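Local coordinates for PrgZ (Enterococcus faecalis, PDB 4FAJ), which serves as a membrane-anchored extracellular receptor that binds a peptide pheromone and, as in related solute-binding proteins, probably passes it to a peptide transporter, at residues 384-389 against 516-521; 364-369 against 525-530; 544-549 against 555-560; 237-242 against 265-270; 278-283 against 295-300. All blocks are in the same frame, centred on the assembly; numbering follows the deposited sequence.

Contact 1: 384-389 against 516-521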
# COMPACT_ATOMS: atom_id res chain seq x y z
N GLU A 384 10.74 14.71 -13.65
CA GLU A 384 11.76 15.64 -13.19
C GLU A 384 12.63 14.96 -12.14
O GLU A 384 12.12 14.24 -11.28
CB GLU A 384 11.12 16.88 -12.56
CG GLU A 384 10.49 17.82 -13.55
CD GLU A 384 9.92 19.05 -12.89
OE1 GLU A 384 10.66 19.74 -12.17
OE2 GLU A 384 8.73 19.35 -13.11
N LYS A 385 13.94 15.18 -12.21
CA LYS A 385 14.86 14.64 -11.24
C LYS A 385 14.92 15.61 -10.05
O LYS A 385 15.77 16.50 -10.00
CB LYS A 385 16.24 14.43 -11.87
CG LYS A 385 17.13 13.48 -11.08
CD LYS A 385 18.48 13.34 -11.76
CE LYS A 385 19.17 12.04 -11.40
NZ LYS A 385 20.37 11.83 -12.26
N LEU A 386 14.03 15.41 -9.09
CA LEU A 386 13.82 16.36 -7.98
C LEU A 386 14.70 16.10 -6.75
O LEU A 386 14.83 16.97 -5.89
CB LEU A 386 12.35 16.39 -7.58
CG LEU A 386 11.33 16.90 -8.61
CD1 LEU A 386 9.92 16.72 -8.06
CD2 LEU A 386 11.58 18.37 -8.99
N VAL A 387 15.25 14.88 -6.66
CA VAL A 387 16.20 14.53 -5.62
C VAL A 387 17.39 13.86 -6.27
O VAL A 387 17.24 13.15 -7.27
CB VAL A 387 15.59 13.61 -4.53
CG1 VAL A 387 14.48 14.34 -3.77
CG2 VAL A 387 15.05 12.31 -5.13
N GLU A 388 18.58 14.09 -5.71
CA GLU A 388 19.79 13.45 -6.21
C GLU A 388 20.92 13.57 -5.20
O GLU A 388 21.13 14.65 -4.62
CB GLU A 388 20.24 14.08 -7.53
CG GLU A 388 21.36 13.29 -8.23
CD GLU A 388 21.72 13.86 -9.58
OE1 GLU A 388 21.82 15.10 -9.70
OE2 GLU A 388 21.90 13.06 -10.54
N PHE A 389 21.63 12.46 -5.01
CA PHE A 389 22.87 12.41 -4.24
C PHE A 389 23.82 13.56 -4.55
O PHE A 389 24.14 13.81 -5.71
CB PHE A 389 23.59 11.08 -4.53
CG PHE A 389 24.84 10.85 -3.73
CD1 PHE A 389 24.83 10.95 -2.35
CD2 PHE A 389 26.03 10.48 -4.36
CE1 PHE A 389 26.00 10.72 -1.61
CE2 PHE A 389 27.18 10.24 -3.64
CZ PHE A 389 27.17 10.36 -2.26
N LYS A 516 3.37 20.98 -8.36
CA LYS A 516 3.82 22.05 -7.48
C LYS A 516 3.83 21.55 -6.03
O LYS A 516 4.75 21.86 -5.28
CB LYS A 516 2.94 23.29 -7.58
CG LYS A 516 3.17 24.14 -8.81
CD LYS A 516 2.13 25.28 -8.87
CE LYS A 516 2.30 26.12 -10.14
NZ LYS A 516 1.18 27.10 -10.31
N ALA A 517 2.79 20.81 -5.65
CA ALA A 517 2.71 20.26 -4.29
C ALA A 517 3.88 19.33 -4.04
O ALA A 517 4.55 19.45 -3.02
CB ALA A 517 1.39 19.56 -4.07
N GLU A 518 4.16 18.42 -4.97
CA GLU A 518 5.32 17.51 -4.80
C GLU A 518 6.60 18.31 -4.58
O GLU A 518 7.38 18.01 -3.66
CB GLU A 518 5.46 16.57 -6.00
CG GLU A 518 6.48 15.47 -5.80
CD GLU A 518 6.71 14.60 -7.03
OE1 GLU A 518 6.34 15.02 -8.14
OE2 GLU A 518 7.30 13.50 -6.87
N LYS A 519 6.80 19.36 -5.38
CA LYS A 519 7.99 20.19 -5.25
C LYS A 519 8.05 20.91 -3.89
O LYS A 519 9.12 20.98 -3.29
CB LYS A 519 8.08 21.19 -6.41
CG LYS A 519 8.33 20.53 -7.76
CD LYS A 519 8.33 21.56 -8.88
CE LYS A 519 8.30 20.87 -10.22
NZ LYS A 519 8.28 21.84 -11.33
N LEU A 520 6.93 21.43 -3.41
CA LEU A 520 6.89 22.06 -2.09
C LEU A 520 7.28 21.04 -0.98
O LEU A 520 8.05 21.35 -0.08
CB LEU A 520 5.49 22.63 -1.82
CG LEU A 520 5.25 23.39 -0.52
CD1 LEU A 520 6.29 24.47 -0.31
CD2 LEU A 520 3.82 23.99 -0.53
N LEU A 521 6.75 19.83 -1.07
CA LEU A 521 7.11 18.77 -0.12
C LEU A 521 8.61 18.47 -0.14
O LEU A 521 9.25 18.32 0.90
CB LEU A 521 6.31 17.51 -0.43
CG LEU A 521 6.56 16.25 0.39
CD1 LEU A 521 6.40 16.52 1.89
CD2 LEU A 521 5.58 15.17 -0.07
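Glu384 and Lys519 cross at about a right angle, the lysine bringing its ammonium from helix 510-524 up to the carboxylate of the loop residue. Lys519 NZ stands 3.1 Å from Glu384 OE2 and uses the syn lone pair of that oxygen. Its bond to Glu384 OE1, at 3.3 Å, is weak, so the salt bridge is forked but uneven. Because Lys519 is extended beyond CG, its aliphatic stem is also there to pack on: Leu386 lies across it, again at about a right angle, with Leu386 CD2 4.1 Å from Lys519 CG. Leu386 carries its CG beside the backbone N (chi1 -65°), and from there the other methyl turns to the preceding helix residue, Leu386 CD1 resting 4.0 Å from Glu518 OE1. That carboxylate looks elsewhere for its polar partners, OE1 to Lys515 one turn back and OE2 to Val367 N. The loop before helix 391-402 is thus pinned to helix 510-524 away from the annotated sites. Chemically the join is mixed: a partly exposed ion pair beside a leucine that packs on one charged chain's methylenes and meets a buried carboxylate whose charge is satisfied by others.

Contact 2: 364-369 against 525-530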
# COMPACT_ATOMS: atom_id res chain seq x y z
N VAL A 364 13.10 9.57 -8.30
CA VAL A 364 13.31 10.93 -8.82
C VAL A 364 12.43 11.95 -8.09
O VAL A 364 12.55 13.14 -8.29
CB VAL A 364 13.00 11.02 -10.33
CG1 VAL A 364 14.02 10.19 -11.13
CG2 VAL A 364 11.56 10.60 -10.63
N GLY A 365 11.52 11.46 -7.27
CA GLY A 365 10.62 12.31 -6.50
C GLY A 365 9.81 11.43 -5.58
O GLY A 365 10.12 10.23 -5.41
N VAL A 366 8.78 11.99 -4.96
CA VAL A 366 7.87 11.21 -4.11
C VAL A 366 7.10 10.20 -4.97
O VAL A 366 6.95 9.04 -4.59
CB VAL A 366 6.91 12.14 -3.36
CG1 VAL A 366 5.79 11.39 -2.68
CG2 VAL A 366 7.69 13.02 -2.34
N VAL A 367 6.61 10.66 -6.12
CA VAL A 367 5.77 9.85 -7.00
C VAL A 367 6.66 8.99 -7.88
O VAL A 367 7.65 9.50 -8.42
CB VAL A 367 4.84 10.72 -7.88
CG1 VAL A 367 4.04 9.86 -8.83
CG2 VAL A 367 3.91 11.56 -7.01
N PRO A 368 6.35 7.69 -8.00
CA PRO A 368 7.13 6.80 -8.85
C PRO A 368 6.88 6.95 -10.35
O PRO A 368 5.86 7.49 -10.75
CB PRO A 368 6.71 5.41 -8.39
CG PRO A 368 5.33 5.57 -7.84
CD PRO A 368 5.28 6.96 -7.27
N LYS A 369 7.82 6.46 -11.16
CA LYS A 369 7.69 6.49 -12.62
C LYS A 369 6.77 5.38 -13.12
O LYS A 369 6.54 4.38 -12.41
CB LYS A 369 9.07 6.34 -13.27
CG LYS A 369 9.99 7.50 -13.03
CD LYS A 369 11.47 7.16 -13.23
CE LYS A 369 12.02 7.62 -14.54
NZ LYS A 369 13.54 7.57 -14.49
N MET A 525 11.65 19.35 2.40
CA MET A 525 12.08 17.97 2.70
C MET A 525 11.31 17.32 3.84
O MET A 525 11.88 16.93 4.87
CB MET A 525 13.60 17.86 2.92
CG MET A 525 14.14 16.41 2.84
SD MET A 525 13.73 15.47 1.35
CE MET A 525 14.32 16.54 0.06
N GLY A 526 10.01 17.19 3.63
CA GLY A 526 9.11 16.58 4.61
C GLY A 526 9.14 15.06 4.62
O GLY A 526 8.65 14.45 5.57
N VAL A 527 9.70 14.48 3.57
CA VAL A 527 9.87 13.03 3.42
C VAL A 527 11.02 12.82 2.42
O VAL A 527 11.19 13.62 1.51
CB VAL A 527 8.58 12.37 2.89
CG1 VAL A 527 8.33 12.71 1.40
CG2 VAL A 527 8.61 10.87 3.12
N VAL A 528 11.82 11.77 2.62
CA VAL A 528 12.98 11.50 1.74
C VAL A 528 12.69 10.27 0.87
O VAL A 528 12.65 9.16 1.38
CB VAL A 528 14.27 11.21 2.55
CG1 VAL A 528 15.43 10.79 1.60
CG2 VAL A 528 14.67 12.40 3.39
N PRO A 529 12.47 10.47 -0.44
CA PRO A 529 12.29 9.32 -1.33
C PRO A 529 13.62 8.67 -1.66
O PRO A 529 14.61 9.36 -1.97
CB PRO A 529 11.61 9.90 -2.58
CG PRO A 529 11.71 11.36 -2.48
CD PRO A 529 12.34 11.75 -1.17
N ILE A 530 13.66 7.34 -1.57
CA ILE A 530 14.89 6.60 -1.71
C ILE A 530 14.90 5.86 -3.04
O ILE A 530 15.66 6.22 -3.93
CB ILE A 530 15.12 5.60 -0.56
CG1 ILE A 530 14.96 6.30 0.80
CG2 ILE A 530 16.54 5.01 -0.66
CD1 ILE A 530 14.88 5.31 1.98
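Val366 packs against Val527 and Pro529 just where the chain leaves helix 510-524 through a Schellman motif, with Met525 as its C-prime residue, and enters strand 528-539 of the large mixed sheet. All four touching residues are buried, so the contrast here is between a tight end and a slack one, not between core and solvent. At the tight end the carbonyl of Gly365 presses on the proline ring: Gly365 O is 3.2 Å from Pro529 CB, a short approach made by backbone alone on the glycine's side. A little further along, Val366 CG2 touches Val527 CG1 at 3.8 Å, the two side chains crossing at about a right angle. Val527 has CG1 in the crowded position between its backbone N and carbonyl carbon (chi1 72°), and this is the methyl that faces Val366. The same methyl of Val366 is looser toward the proline ring, with Val366 CG2 4.4 Å from Pro529 CG.

No hydrogen bond crosses between the segments. Their polar groups turn to the surroundings instead: Val366 O accepts from Thr319 of strand 311-324, and Pro529 O takes Arg348. The loop after strand 361-362 is therefore laid against the start of strand 528-539 by apolar contact, while neighbours on several elements hold its backbone. Proline has no N-H to offer here, and toward strand 528-539 the nearest atom to Val366 N is Pro529 CG, at 3.9 Å.

Contact 3: 544-549 against 555-560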
# COMPACT_ATOMS: atom_id res chain seq x y z
N LYS A 544 0.37 -20.82 -14.18
CA LYS A 544 -0.22 -20.02 -15.26
C LYS A 544 -1.29 -19.06 -14.77
O LYS A 544 -1.97 -19.31 -13.77
CB LYS A 544 -0.86 -20.92 -16.32
CG LYS A 544 -0.02 -22.07 -16.82
CD LYS A 544 1.21 -21.62 -17.56
CE LYS A 544 2.03 -22.84 -17.97
NZ LYS A 544 3.29 -22.45 -18.64
N ASN A 545 -1.41 -17.95 -15.50
CA ASN A 545 -2.54 -17.03 -15.40
C ASN A 545 -2.73 -16.33 -14.06
O ASN A 545 -3.85 -16.10 -13.64
CB ASN A 545 -3.84 -17.73 -15.78
CG ASN A 545 -4.79 -16.82 -16.51
OD1 ASN A 545 -4.38 -15.78 -17.02
ND2 ASN A 545 -6.06 -17.21 -16.59
N VAL A 546 -1.63 -16.00 -13.40
CA VAL A 546 -1.68 -15.18 -12.20
C VAL A 546 -1.61 -13.73 -12.67
O VAL A 546 -0.73 -13.39 -13.46
CB VAL A 546 -0.51 -15.47 -11.29
CG1 VAL A 546 -0.47 -14.48 -10.16
CG2 VAL A 546 -0.61 -16.92 -10.77
N LEU A 547 -2.51 -12.88 -12.18
CA LEU A 547 -2.50 -11.47 -12.54
C LEU A 547 -1.63 -10.72 -11.51
O LEU A 547 -1.86 -10.83 -10.32
CB LEU A 547 -3.93 -10.92 -12.53
CG LEU A 547 -4.42 -10.18 -13.76
CD1 LEU A 547 -4.34 -11.10 -14.98
CD2 LEU A 547 -5.84 -9.69 -13.54
N MET A 548 -0.64 -9.98 -11.98
CA MET A 548 0.24 -9.19 -11.12
C MET A 548 -0.01 -7.70 -11.41
O MET A 548 0.02 -7.30 -12.57
CB MET A 548 1.70 -9.55 -11.38
CG MET A 548 2.70 -8.93 -10.42
SD MET A 548 4.40 -9.42 -10.78
CE MET A 548 5.24 -8.76 -9.36
N HIS A 549 -0.25 -6.89 -10.38
CA HIS A 549 -0.60 -5.48 -10.55
C HIS A 549 0.51 -4.58 -9.99
O HIS A 549 1.00 -4.82 -8.88
CB HIS A 549 -1.91 -5.16 -9.83
CG HIS A 549 -3.09 -5.95 -10.32
ND1 HIS A 549 -3.69 -5.71 -11.54
CD2 HIS A 549 -3.80 -6.95 -9.74
CE1 HIS A 549 -4.70 -6.55 -11.70
NE2 HIS A 549 -4.80 -7.30 -10.62
N TYR A 555 -1.34 -9.27 -6.23
CA TYR A 555 -1.62 -10.54 -6.93
C TYR A 555 -3.10 -10.89 -6.92
O TYR A 555 -3.77 -10.73 -5.90
CB TYR A 555 -0.82 -11.70 -6.32
CG TYR A 555 0.68 -11.58 -6.52
CD1 TYR A 555 1.24 -11.78 -7.77
CD2 TYR A 555 1.53 -11.26 -5.46
CE1 TYR A 555 2.60 -11.66 -7.98
CE2 TYR A 555 2.92 -11.15 -5.66
CZ TYR A 555 3.43 -11.35 -6.93
OH TYR A 555 4.79 -11.26 -7.17
N ASP A 556 -3.58 -11.35 -8.07
CA ASP A 556 -4.92 -11.92 -8.19
C ASP A 556 -4.77 -13.36 -8.71
O ASP A 556 -4.36 -13.59 -9.86
CB ASP A 556 -5.78 -11.09 -9.15
CG ASP A 556 -7.23 -11.57 -9.20
OD1 ASP A 556 -7.56 -12.58 -8.55
OD2 ASP A 556 -8.05 -10.90 -9.87
N TYR A 557 -5.10 -14.31 -7.85
CA TYR A 557 -4.95 -15.73 -8.15
C TYR A 557 -6.24 -16.38 -8.67
O TYR A 557 -6.29 -17.59 -8.86
CB TYR A 557 -4.51 -16.45 -6.88
CG TYR A 557 -3.26 -15.88 -6.25
CD1 TYR A 557 -2.05 -15.89 -6.93
CD2 TYR A 557 -3.27 -15.35 -4.96
CE1 TYR A 557 -0.89 -15.38 -6.35
CE2 TYR A 557 -2.14 -14.84 -4.38
CZ TYR A 557 -0.94 -14.87 -5.07
OH TYR A 557 0.20 -14.37 -4.49
N LYS A 558 -7.28 -15.57 -8.89
CA LYS A 558 -8.60 -16.09 -9.24
C LYS A 558 -8.55 -17.14 -10.36
O LYS A 558 -9.16 -18.20 -10.25
CB LYS A 558 -9.54 -14.94 -9.66
CG LYS A 558 -10.89 -15.41 -10.22
CD LYS A 558 -11.84 -14.22 -10.45
CE LYS A 558 -13.04 -14.63 -11.26
NZ LYS A 558 -13.90 -13.47 -11.61
N LYS A 559 -7.85 -16.83 -11.44
CA LYS A 559 -7.84 -17.68 -12.63
C LYS A 559 -6.54 -18.50 -12.73
O LYS A 559 -6.27 -19.12 -13.77
CB LYS A 559 -8.06 -16.84 -13.89
CG LYS A 559 -9.45 -16.23 -13.99
CD LYS A 559 -9.65 -15.54 -15.35
CE LYS A 559 -10.84 -14.56 -15.36
NZ LYS A 559 -12.06 -15.12 -16.01
N MET A 560 -5.77 -18.52 -11.65
CA MET A 560 -4.53 -19.30 -11.58
C MET A 560 -4.79 -20.78 -11.89
O MET A 560 -5.82 -21.32 -11.49
CB MET A 560 -3.92 -19.17 -10.18
CG MET A 560 -2.64 -19.96 -9.92
SD MET A 560 -2.05 -19.64 -8.24
CE MET A 560 -0.57 -20.65 -8.23
O HOH W 1 -5.64 -14.78 -11.87
O HOH W 2 -7.31 -8.40 -10.23
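Leu547 and Asp556 form the antiparallel hydrogen-bonded pair of a short beta hairpin, Leu547 N reaching Asp556 O at 3.1 Å and Asp556 N reaching Leu547 O at 2.9 Å, the latter in the carbonyl plane. Next to them Met548 and Tyr555 make the non-hydrogen-bonded pair, their side chains running side by side. With CG anti to the backbone N (chi1 -172°), Met548 CG comes to 3.7 Å from Tyr555 CE1, and the extended chain carries SD and CE on toward OH. SD lies 5.1 Å from the Tyr555 ring centroid, 60° off its normal: an oblique Met-aromatic contact. The Tyr555 hydroxyl itself bonds to Lys537. Val546 splits its methyls, CG1 lying 3.9 Å from Tyr557 CD1 and CG2 3.8 Å from Met560 CG. Beyond the paired strands, a type I turn runs from Tyr557 to Met560. There a water donates to Asn545 O and Asp556 O and accepts from Lys559 N, bridging the backbones where direct pairing has lapsed. Both carboxylate oxygens of Asp556 are engaged: OD1 closes an Asx turn with Lys558 N, while OD2 pairs with Arg96. His549, its ND1 bonded to Asn101, lies alongside, and a second water links them, 2.8 Å from His549 NE2 and 2.6 Å from Asp556 OD2.

Contact 4: 237-242 against 265-270. With ZN (zinc ion), chain E.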
# COMPACT_ATOMS: atom_id res chain seq x y z
N GLY A 237 -15.13 -14.11 -1.69
CA GLY A 237 -14.25 -14.10 -2.85
C GLY A 237 -14.02 -15.45 -3.50
O GLY A 237 -14.70 -16.42 -3.21
N ALA A 238 -13.05 -15.48 -4.40
CA ALA A 238 -12.71 -16.67 -5.17
C ALA A 238 -12.28 -17.83 -4.27
O ALA A 238 -12.53 -19.00 -4.59
CB ALA A 238 -11.60 -16.34 -6.16
N PHE A 239 -11.65 -17.50 -3.15
CA PHE A 239 -11.18 -18.48 -2.19
C PHE A 239 -11.71 -18.16 -0.80
O PHE A 239 -12.10 -17.04 -0.53
CB PHE A 239 -9.65 -18.50 -2.18
CG PHE A 239 -9.07 -18.74 -3.53
CD1 PHE A 239 -8.86 -20.04 -3.98
CD2 PHE A 239 -8.74 -17.68 -4.36
CE1 PHE A 239 -8.33 -20.28 -5.24
CE2 PHE A 239 -8.21 -17.91 -5.61
CZ PHE A 239 -8.01 -19.22 -6.06
N ASN A 240 -11.77 -19.18 0.05
CA ASN A 240 -12.07 -19.03 1.47
C ASN A 240 -10.76 -19.11 2.25
O ASN A 240 -9.84 -19.79 1.84
CB ASN A 240 -12.97 -20.16 1.98
CG ASN A 240 -14.39 -20.07 1.46
OD1 ASN A 240 -14.90 -18.99 1.18
ND2 ASN A 240 -15.06 -21.23 1.39
N LEU A 241 -10.68 -18.44 3.39
CA LEU A 241 -9.50 -18.58 4.25
C LEU A 241 -9.76 -19.79 5.14
O LEU A 241 -10.65 -19.75 5.99
CB LEU A 241 -9.27 -17.33 5.09
CG LEU A 241 -8.08 -17.38 6.06
CD1 LEU A 241 -6.75 -17.48 5.32
CD2 LEU A 241 -8.08 -16.15 6.98
N THR A 242 -9.01 -20.87 4.91
CA THR A 242 -9.27 -22.15 5.60
C THR A 242 -8.25 -22.49 6.71
O THR A 242 -8.53 -23.33 7.56
CB THR A 242 -9.39 -23.33 4.60
OG1 THR A 242 -8.27 -23.33 3.70
CG2 THR A 242 -10.68 -23.21 3.78
N LYS A 265 -16.94 -20.96 -11.45
CA LYS A 265 -16.63 -21.67 -12.70
C LYS A 265 -15.27 -21.28 -13.33
O LYS A 265 -14.67 -22.07 -14.05
CB LYS A 265 -17.76 -21.50 -13.72
CG LYS A 265 -17.75 -20.17 -14.48
CD LYS A 265 -18.88 -20.09 -15.50
CE LYS A 265 -18.91 -18.73 -16.19
NZ LYS A 265 -19.16 -17.63 -15.22
N ASP A 266 -14.80 -20.07 -13.05
CA ASP A 266 -13.50 -19.59 -13.56
C ASP A 266 -12.29 -19.98 -12.70
O ASP A 266 -11.15 -19.75 -13.09
CB ASP A 266 -13.52 -18.06 -13.66
CG ASP A 266 -14.22 -17.55 -14.90
OD1 ASP A 266 -14.81 -18.34 -15.66
OD2 ASP A 266 -14.17 -16.32 -15.11
N VAL A 267 -12.54 -20.55 -11.52
CA VAL A 267 -11.49 -20.84 -10.56
C VAL A 267 -11.04 -22.30 -10.65
O VAL A 267 -11.84 -23.21 -10.46
CB VAL A 267 -11.98 -20.51 -9.12
CG1 VAL A 267 -10.85 -20.69 -8.10
CG2 VAL A 267 -12.48 -19.07 -9.07
N SER A 268 -9.75 -22.51 -10.94
CA SER A 268 -9.20 -23.88 -11.05
C SER A 268 -8.50 -24.37 -9.80
O SER A 268 -8.47 -25.56 -9.55
CB SER A 268 -8.21 -23.98 -12.21
OG SER A 268 -8.79 -23.56 -13.43
N MET A 269 -7.88 -23.47 -9.03
CA MET A 269 -7.08 -23.91 -7.90
C MET A 269 -7.95 -24.46 -6.78
O MET A 269 -8.95 -23.86 -6.40
CB MET A 269 -6.21 -22.77 -7.37
CG MET A 269 -5.18 -22.25 -8.37
SD MET A 269 -3.92 -23.46 -8.81
CE MET A 269 -2.96 -23.58 -7.31
N ASP A 270 -7.56 -25.62 -6.25
CA ASP A 270 -8.22 -26.23 -5.09
C ASP A 270 -7.77 -25.53 -3.82
O ASP A 270 -8.57 -25.25 -2.93
CB ASP A 270 -7.85 -27.71 -4.98
CG ASP A 270 -8.38 -28.54 -6.15
OD1 ASP A 270 -9.34 -28.14 -6.84
OD2 ASP A 270 -7.80 -29.63 -6.38
ZN ZN E . -15.60 -14.99 -15.00
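Asp266 OD2 is the polar atom gripped by two partners here, bound to the zinc ion at 2.0 Å and hydrogen-bonded by Lys559, while the residue after it, Val267, makes the contact with Ala238 and Phe239. Asp266 OD1 stays 3.5 Å from the zinc, so the carboxylate binds through one oxygen; Asp263, from the same loop, supplies a second ligand. The lysine ammonium probably offsets some of the negative charge these two aspartates gather.

Val267 divides its methyls between two residues of 237-242. With CG1 anti to the backbone N (chi1 -175°), that methyl meets the Phe239 ring, 3.8 Å from Phe239 CZ, and the other methyl turns to Ala238, with Val267 CG2 4.1 Å from Ala238 CB. Met269 approaches the same end of the ring, its CB 3.9 Å from Phe239 CE1. Beyond CB the methionine bends twice and leaves toward Met560 and Ile562. Met269 O lies near the plane of the ring at its edge, 3.8 Å from Phe239 CE1, and is a buried carbonyl without a hydrogen-bond partner in the model.

Strand 239-243 is an outermost strand of a four-strand mixed sheet, paired with 252-257, whose Ile255 also packs on Phe239. The zinc-binding loop folds back over the start of that edge strand before its chain enters strand 271-276, on the other side of 252-257.

Contact 5: 278-283 against 295-300. With ZN (zinc ion), chain F.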
# COMPACT_ATOMS: atom_id res chain seq x y z
N LYS A 278 11.72 -14.48 4.95
CA LYS A 278 12.49 -13.34 5.43
C LYS A 278 13.96 -13.45 5.01
O LYS A 278 14.65 -12.43 4.92
CB LYS A 278 12.43 -13.27 6.95
CG LYS A 278 11.02 -13.23 7.58
CD LYS A 278 10.66 -11.85 8.17
CE LYS A 278 10.10 -11.96 9.58
NZ LYS A 278 11.12 -11.72 10.62
N GLU A 279 14.42 -14.68 4.78
CA GLU A 279 15.80 -14.96 4.39
C GLU A 279 15.83 -15.57 2.99
O GLU A 279 15.33 -16.67 2.78
CB GLU A 279 16.47 -15.90 5.40
CG GLU A 279 17.84 -16.45 4.96
CD GLU A 279 18.80 -15.37 4.54
OE1 GLU A 279 18.95 -14.38 5.28
OE2 GLU A 279 19.43 -15.50 3.45
N ILE A 280 16.42 -14.84 2.06
CA ILE A 280 16.36 -15.18 0.62
C ILE A 280 17.04 -16.51 0.29
O ILE A 280 16.57 -17.27 -0.57
CB ILE A 280 16.95 -14.04 -0.25
CG1 ILE A 280 16.22 -12.72 0.01
CG2 ILE A 280 16.94 -14.41 -1.73
CD1 ILE A 280 14.71 -12.78 -0.01
N ASN A 281 18.15 -16.80 0.96
CA ASN A 281 18.85 -18.08 0.76
C ASN A 281 17.93 -19.27 1.04
O ASN A 281 17.98 -20.27 0.33
CB ASN A 281 20.07 -18.15 1.67
CG ASN A 281 20.90 -19.38 1.41
OD1 ASN A 281 21.53 -19.50 0.36
ND2 ASN A 281 20.92 -20.31 2.37
N THR A 282 17.10 -19.15 2.06
CA THR A 282 16.19 -20.23 2.43
C THR A 282 15.08 -20.39 1.39
O THR A 282 14.74 -21.50 1.02
CB THR A 282 15.56 -19.99 3.81
OG1 THR A 282 16.59 -19.76 4.78
CG2 THR A 282 14.73 -21.18 4.22
N GLY A 283 14.53 -19.28 0.90
CA GLY A 283 13.50 -19.33 -0.13
C GLY A 283 13.99 -20.02 -1.39
O GLY A 283 13.29 -20.85 -1.97
N ALA A 295 10.06 -17.76 -5.31
CA ALA A 295 11.09 -17.31 -4.38
C ALA A 295 11.46 -15.87 -4.68
O ALA A 295 11.81 -15.55 -5.82
CB ALA A 295 12.33 -18.20 -4.48
N PRO A 296 11.39 -14.98 -3.67
CA PRO A 296 11.79 -13.60 -3.91
C PRO A 296 13.30 -13.49 -4.04
O PRO A 296 14.04 -14.33 -3.48
CB PRO A 296 11.29 -12.87 -2.65
CG PRO A 296 11.37 -13.91 -1.59
CD PRO A 296 10.94 -15.18 -2.28
N LEU A 297 13.76 -12.48 -4.77
CA LEU A 297 15.18 -12.27 -5.04
C LEU A 297 15.64 -10.81 -4.88
O LEU A 297 14.90 -9.88 -5.19
CB LEU A 297 15.50 -12.72 -6.47
CG LEU A 297 15.30 -14.19 -6.82
CD1 LEU A 297 15.45 -14.42 -8.32
CD2 LEU A 297 16.27 -15.09 -6.04
N ALA A 298 16.87 -10.63 -4.41
CA ALA A 298 17.54 -9.33 -4.34
C ALA A 298 19.04 -9.54 -4.16
O ALA A 298 19.47 -10.65 -3.88
CB ALA A 298 16.99 -8.52 -3.19
N GLY A 299 19.81 -8.46 -4.31
CA GLY A 299 21.27 -8.48 -4.10
C GLY A 299 22.00 -9.59 -4.84
O GLY A 299 21.71 -9.87 -6.00
N GLU A 300 22.96 -10.21 -4.16
CA GLU A 300 23.77 -11.26 -4.77
C GLU A 300 22.91 -12.42 -5.29
O GLU A 300 23.27 -13.04 -6.29
CB GLU A 300 24.82 -11.74 -3.77
CG GLU A 300 25.71 -12.89 -4.24
CD GLU A 300 26.65 -12.54 -5.39
OE1 GLU A 300 26.82 -11.33 -5.72
OE2 GLU A 300 27.22 -13.49 -5.98
ZN ZN F . 20.85 -14.19 2.97
O HOH W 3 14.00 -16.44 -1.64
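Ala295 starts the contact by setting its CB 3.8 Å from Gly283 O, close to the helix backbone because the glycine brings no side chain of its own. Pro296 follows and is the main partner of Ile280. Its ring lies oblique to the isoleucine, with Pro296 CG 3.9 Å from Ile280 CD1, and its carbonyl is approached by the other branch, Ile280 CG2 standing 3.4 Å from Pro296 O. That oxygen is also served by a water, which donates to it at 2.8 Å and to Ile280 O at 2.9 Å; no direct hydrogen bond joins the segments, and the water makes the polar link. At Leu297 the CB turns away from the helix, and what remains is a slack touch, Leu297 CD2 4.4 Å from Ile280 CG2. Ala298 then comes beside the bound peptide: together with Ile280 and Pro296 it packs on apolar side chains of the ligand, so this corner forms part of the peptide-binding surface.

Just before Ile280, Glu279 holds the zinc ion through OE2 at 2.0 Å. The same oxygen accepts from Asn281 N at 3.1 Å, met on its anti side but 30° out of the carboxylate plane, so the residue is both metal ligand and N-cap of helix 280-288. Tyr301 and Glu421 complete the protein ligands, and Glu421 also takes the backbone N-H of Ile280. The zinc thus ties together the starts of helices 280-288, 299-305 and 421-437, while strand 294-297, running antiparallel to 528-539, anchors the group to the large mixed sheet.

Overall arrangement
The contacts fall into three places. Contacts 1 and 2 adjoin, centres 7 Å apart, and are joined by a probable hydrogen bond from Leu386 N to Val364 O at 2.8 Å. Contacts 3 and 4 form a second pair, centres 12 Å apart, where Lys559, in the turn after the hairpin strand, makes a 2.6 Å salt bridge, NZ to Asp266 OD2; contact 4 lies on the opposite side of the chain's centre from contacts 1 and 2. Contact 5 stands apart with its own zinc and the bound peptide, about 22 Å between centres from contact 3 (nearest atoms about 8 Å) and about 26 Å from contact 2, yet contacts 2 and 5 reach one sheet through neighbouring strands 528-539 and 294-297.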